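Local coordinates for protein putative rRNA methylase (Clostridium thermocellum ATCC 27405, PDB 3EEY) that binds S-adenosylmethionine and is probably a methyltransferase of the Rossmann-like class, perhaps acting on ribosomal RNA, at residues Asn100-His109 against Tyr140-Glu149. Sequence-based numbering, arbitrary orientation.
With SAM (S-adenosylmethionine), chain K; SO4 (sulfate ion), chain M.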
loop_
_atom_site.group_PDB
_atom_site.type_symbol
_atom_site.label_atom_id
_atom_site.label_comp_id
_atom_site.label_asym_id
_atom_site.label_seq_id
_atom_site.Cartn_x
_atom_site.Cartn_y
_atom_site.Cartn_z
ATOM N N ASN A 100 7.274 12.297 -9.191
ATOM C CA ASN A 100 6.026 12.969 -8.878
ATOM C C ASN A 100 5.445 13.491 -10.189
ATOM O O ASN A 100 5.914 14.487 -10.727
ATOM C CB ASN A 100 6.313 14.097 -7.892
ATOM C CG ASN A 100 5.169 14.356 -6.955
ATOM O OD1 ASN A 100 4.228 15.062 -7.300
ATOM N ND2 ASN A 100 5.244 13.793 -5.752
ATOM N N LEU A 101 4.438 12.802 -10.716
ATOM C CA LEU A 101 4.008 12.998 -12.102
ATOM C C LEU A 101 2.888 14.013 -12.275
ATOM O O LEU A 101 1.855 13.916 -11.630
ATOM C CB LEU A 101 3.579 11.663 -12.720
ATOM C CG LEU A 101 4.572 10.503 -12.742
ATOM C CD1 LEU A 101 3.974 9.376 -13.570
ATOM C CD2 LEU A 101 5.892 10.955 -13.326
ATOM N N GLY A 102 3.097 14.963 -13.183
ATOM C CA GLY A 102 2.119 16.010 -13.487
ATOM C C GLY A 102 2.814 17.309 -13.855
ATOM O O GLY A 102 3.934 17.290 -14.362
ATOM N N TYR A 103 2.157 18.441 -13.598
ATOM C CA TYR A 103 2.758 19.767 -13.842
ATOM C C TYR A 103 3.271 20.432 -12.558
ATOM O O TYR A 103 2.937 19.991 -11.455
ATOM C CB TYR A 103 1.773 20.707 -14.567
ATOM C CG TYR A 103 0.390 20.787 -13.954
ATOM C CD1 TYR A 103 -0.698 20.181 -14.579
ATOM C CD2 TYR A 103 0.167 21.465 -12.751
ATOM C CE1 TYR A 103 -1.976 20.246 -14.025
ATOM C CE2 TYR A 103 -1.108 21.528 -12.181
ATOM C CZ TYR A 103 -2.177 20.922 -12.828
ATOM O OH TYR A 103 -3.443 20.982 -12.283
ATOM N N LEU A 104 4.061 21.496 -12.714
ATOM C CA LEU A 104 4.551 22.302 -11.587
ATOM C C LEU A 104 3.422 23.091 -10.909
ATOM O O LEU A 104 2.706 23.846 -11.580
ATOM C CB LEU A 104 5.671 23.250 -12.048
ATOM C CG LEU A 104 6.263 24.299 -11.091
ATOM C CD1 LEU A 104 6.927 23.673 -9.886
ATOM C CD2 LEU A 104 7.260 25.188 -11.817
ATOM N N PRO A 105 3.231 22.883 -9.586
ATOM C CA PRO A 105 2.275 23.687 -8.808
ATOM C C PRO A 105 2.691 25.156 -8.712
ATOM O O PRO A 105 3.866 25.451 -8.456
ATOM C CB PRO A 105 2.284 23.024 -7.424
ATOM C CG PRO A 105 3.553 22.243 -7.365
ATOM C CD PRO A 105 3.875 21.838 -8.764
ATOM N N SER A 106 1.721 26.049 -8.926
ATOM C CA SER A 106 1.928 27.506 -9.048
ATOM C C SER A 106 2.828 27.868 -10.236
ATOM O O SER A 106 3.585 28.845 -10.189
ATOM C CB SER A 106 2.437 28.134 -7.737
ATOM O OG SER A 106 1.588 27.821 -6.646
ATOM N N GLY A 107 2.722 27.072 -11.298
ATOM C CA GLY A 107 3.524 27.252 -12.507
ATOM C C GLY A 107 2.736 26.971 -13.771
ATOM O O GLY A 107 1.504 26.929 -13.745
ATOM N N ASP A 108 3.460 26.782 -14.874
ATOM C CA ASP A 108 2.871 26.521 -16.189
ATOM C C ASP A 108 2.180 25.148 -16.232
ATOM O O ASP A 108 2.840 24.102 -16.145
ATOM C CB ASP A 108 3.958 26.608 -17.268
ATOM C CG ASP A 108 3.423 27.043 -18.626
ATOM O OD1 ASP A 108 2.217 26.851 -18.913
ATOM O OD2 ASP A 108 4.231 27.578 -19.417
ATOM N N HIS A 109 0.854 25.172 -16.377
ATOM C CA HIS A 109 0.019 23.964 -16.354
ATOM C C HIS A 109 0.160 23.067 -17.588
ATOM O O HIS A 109 -0.174 21.878 -17.534
ATOM C CB HIS A 109 -1.454 24.340 -16.149
ATOM C CG HIS A 109 -1.843 24.503 -14.710
ATOM N ND1 HIS A 109 -3.007 23.980 -14.193
ATOM C CD2 HIS A 109 -1.218 25.123 -13.680
ATOM C CE1 HIS A 109 -3.089 24.278 -12.908
ATOM N NE2 HIS A 109 -2.014 24.968 -12.571
ATOM N N TYR A 140 -0.421 11.721 -10.547
ATOM C CA TYR A 140 -1.572 12.613 -10.596
ATOM C C TYR A 140 -2.180 12.554 -11.973
ATOM O O TYR A 140 -1.473 12.427 -12.971
ATOM C CB TYR A 140 -1.179 14.047 -10.316
ATOM C CG TYR A 140 -0.619 14.290 -8.940
ATOM C CD1 TYR A 140 -1.411 14.833 -7.934
ATOM C CD2 TYR A 140 0.716 14.007 -8.645
ATOM C CE1 TYR A 140 -0.890 15.077 -6.662
ATOM C CE2 TYR A 140 1.238 14.242 -7.387
ATOM C CZ TYR A 140 0.437 14.771 -6.399
ATOM O OH TYR A 140 0.959 15.005 -5.145
ATOM N N TYR A 141 -3.495 12.682 -12.020
ATOM C CA TYR A 141 -4.249 12.504 -13.249
ATOM C C TYR A 141 -5.556 13.268 -13.127
ATOM O O TYR A 141 -5.816 13.881 -12.095
ATOM C CB TYR A 141 -4.479 11.010 -13.545
ATOM C CG TYR A 141 -5.239 10.235 -12.483
ATOM C CD1 TYR A 141 -4.695 10.025 -11.215
ATOM C CD2 TYR A 141 -6.486 9.680 -12.760
ATOM C CE1 TYR A 141 -5.375 9.324 -10.251
ATOM C CE2 TYR A 141 -7.180 8.959 -11.792
ATOM C CZ TYR A 141 -6.616 8.786 -10.536
ATOM O OH TYR A 141 -7.284 8.073 -9.556
ATOM N N GLY A 142 -6.367 13.243 -14.183
ATOM C CA GLY A 142 -7.573 14.065 -14.251
ATOM C C GLY A 142 -7.176 15.505 -14.474
ATOM O O GLY A 142 -6.023 15.784 -14.813
ATOM N N GLY A 143 -8.118 16.426 -14.286
ATOM C CA GLY A 143 -7.838 17.861 -14.428
ATOM C C GLY A 143 -7.164 18.218 -15.743
ATOM O O GLY A 143 -7.443 17.598 -16.777
ATOM N N ASP A 144 -6.255 19.195 -15.693
ATOM C CA ASP A 144 -5.469 19.613 -16.863
ATOM C C ASP A 144 -4.562 18.483 -17.356
ATOM O O ASP A 144 -4.381 18.302 -18.563
ATOM C CB ASP A 144 -4.620 20.851 -16.538
ATOM C CG ASP A 144 -5.457 22.109 -16.307
ATOM O OD1 ASP A 144 -5.035 23.187 -16.782
ATOM O OD2 ASP A 144 -6.520 22.032 -15.650
ATOM N N THR A 145 -4.021 17.731 -16.396
ATOM C CA THR A 145 -3.110 16.606 -16.617
ATOM C C THR A 145 -3.683 15.525 -17.552
ATOM O O THR A 145 -3.000 15.074 -18.473
ATOM C CB THR A 145 -2.672 16.006 -15.241
ATOM O OG1 THR A 145 -1.865 16.957 -14.537
ATOM C CG2 THR A 145 -1.889 14.721 -15.399
ATOM N N GLY A 146 -4.937 15.135 -17.335
ATOM C CA GLY A 146 -5.563 14.087 -18.142
ATOM C C GLY A 146 -5.180 12.696 -17.666
ATOM O O GLY A 146 -4.588 12.545 -16.602
ATOM N N PHE A 147 -5.487 11.680 -18.469
ATOM C CA PHE A 147 -5.420 10.286 -18.011
ATOM C C PHE A 147 -4.430 9.397 -18.761
ATOM O O PHE A 147 -4.186 8.263 -18.355
ATOM C CB PHE A 147 -6.803 9.646 -18.113
ATOM C CG PHE A 147 -7.857 10.309 -17.272
ATOM C CD1 PHE A 147 -8.036 9.937 -15.943
ATOM C CD2 PHE A 147 -8.694 11.287 -17.813
ATOM C CE1 PHE A 147 -9.014 10.538 -15.160
ATOM C CE2 PHE A 147 -9.680 11.883 -17.039
ATOM C CZ PHE A 147 -9.833 11.505 -15.710
ATOM N N GLU A 148 -3.871 9.920 -19.846
ATOM C CA GLU A 148 -3.055 9.158 -20.786
ATOM C C GLU A 148 -1.734 8.671 -20.178
ATOM O O GLU A 148 -1.292 7.557 -20.456
ATOM C CB GLU A 148 -2.801 10.021 -22.034
ATOM C CG GLU A 148 -2.000 9.376 -23.169
ATOM C CD GLU A 148 -1.206 10.400 -23.988
ATOM O OE1 GLU A 148 -1.245 11.614 -23.669
ATOM O OE2 GLU A 148 -0.528 9.985 -24.953
ATOM N N GLU A 149 -1.118 9.519 -19.358
ATOM C CA GLU A 149 0.129 9.186 -18.678
ATOM C C GLU A 149 -0.057 8.099 -17.638
ATOM O O GLU A 149 0.729 7.150 -17.599
ATOM C CB GLU A 149 0.769 10.422 -18.039
ATOM C CG GLU A 149 2.074 10.095 -17.329
ATOM C CD GLU A 149 2.836 11.311 -16.899
ATOM O OE1 GLU A 149 2.224 12.257 -16.358
ATOM O OE2 GLU A 149 4.063 11.302 -17.083
HETATM N N SAM K . 8.225 16.853 -6.337
HETATM C CA SAM K . 7.794 18.183 -6.873
HETATM C C SAM K . 7.637 19.228 -5.764
HETATM O O SAM K . 6.973 20.259 -5.922
HETATM O OXT SAM K . 8.192 19.064 -4.679
HETATM C CB SAM K . 6.535 18.037 -7.719
HETATM C CG SAM K . 6.843 17.642 -9.160
HETATM S SD SAM K . 5.684 18.339 -10.369
HETATM C CE SAM K . 4.215 17.327 -10.035
HETATM C "C5'" SAM K . 6.347 17.631 -11.901
HETATM C "C4'" SAM K . 7.675 18.297 -12.275
HETATM O "O4'" SAM K . 8.388 17.522 -13.220
HETATM C "C3'" SAM K . 7.479 19.683 -12.887
HETATM O "O3'" SAM K . 8.295 20.597 -12.192
HETATM C "C2'" SAM K . 7.926 19.538 -14.329
HETATM O "O2'" SAM K . 8.535 20.707 -14.842
HETATM C "C1'" SAM K . 8.906 18.375 -14.223
HETATM N N9 SAM K . 9.106 17.645 -15.490
HETATM C C8 SAM K . 8.262 17.551 -16.572
HETATM N N7 SAM K . 8.861 16.780 -17.513
HETATM C C5 SAM K . 10.071 16.389 -17.042
HETATM C C6 SAM K . 11.095 15.609 -17.570
HETATM N N6 SAM K . 11.005 15.056 -18.777
HETATM N N1 SAM K . 12.231 15.408 -16.819
HETATM C C2 SAM K . 12.380 15.959 -15.564
HETATM N N3 SAM K . 11.361 16.718 -15.048
HETATM C C4 SAM K . 10.233 16.932 -15.773
HETATM S S SO4 M . -1.511 24.245 -8.968
HETATM O O1 SO4 M . -0.778 25.061 -9.932
HETATM O O2 SO4 M . -2.941 24.321 -9.259
HETATM O O3 SO4 M . -1.069 22.857 -9.070
HETATM O O4 SO4 M . -1.256 24.738 -7.617
#
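Thr145 meets the ring of Tyr103 through its hydroxyl: OG1 lies 3.3 Å from Tyr103 CE1 and approaches the ring obliquely, while CB of the neighbouring Asp144 touches the same ring carbon. Beyond this ring His109 takes over. Its ND1 donates a weak, long hydrogen bond to Asp144 OD1 (3.4 Å), with imidazole and carboxylate planes turned 74° apart. The imidazole and the Tyr103 ring also meet, Tyr103 CE2 sitting over the centre of the His109 face. From its other nitrogen, NE2, His109 donates to O1 of a sulfate ion (2.9 Å), probably acquired from the crystallisation liquor; Ser106 N donates to the same oxygen.

At the other end of the contact, Tyr140 N makes a weak hydrogen bond to Leu101 O, and the tyrosine ring brings an edge to that carbonyl, CD2 3.2 Å from Leu101 O. With CG beside its own backbone N (chi1 -63°), the ring also reaches Asn100, whose OD1 lies 3.1 Å from Tyr140 CE2. These residues sit where the parallel neighbours 94-101 and 133-139 end in the central sheet of a Rossmann-like class I methyltransferase fold, strand order 3-2-1-4-5-7-6. There the end of strand 94-101 and the loop that follows line the cofactor pocket: Asn100 O from the strand and Tyr103 O from the loop lie 3.4 and 3.3 Å from the methyl carbon CE of S-adenosylmethionine.

Further out, the extended side chain of Glu149, in the first turn of helix 148-157, brings its carboxylate end obliquely to the Leu101 side chain, with CD and OE2 near Leu101 CD1; Glu149 OE1 lies 3.9 Å from Leu101 CB. Both carboxylate oxygens are held by hydroxyls, OE1 by Thr113 and OE2 by Thr118. A classic beta bulge, in which Thr145 and Gly146 both face Gly142, shapes the loop that presents Asp144 and Thr145 to Tyr103.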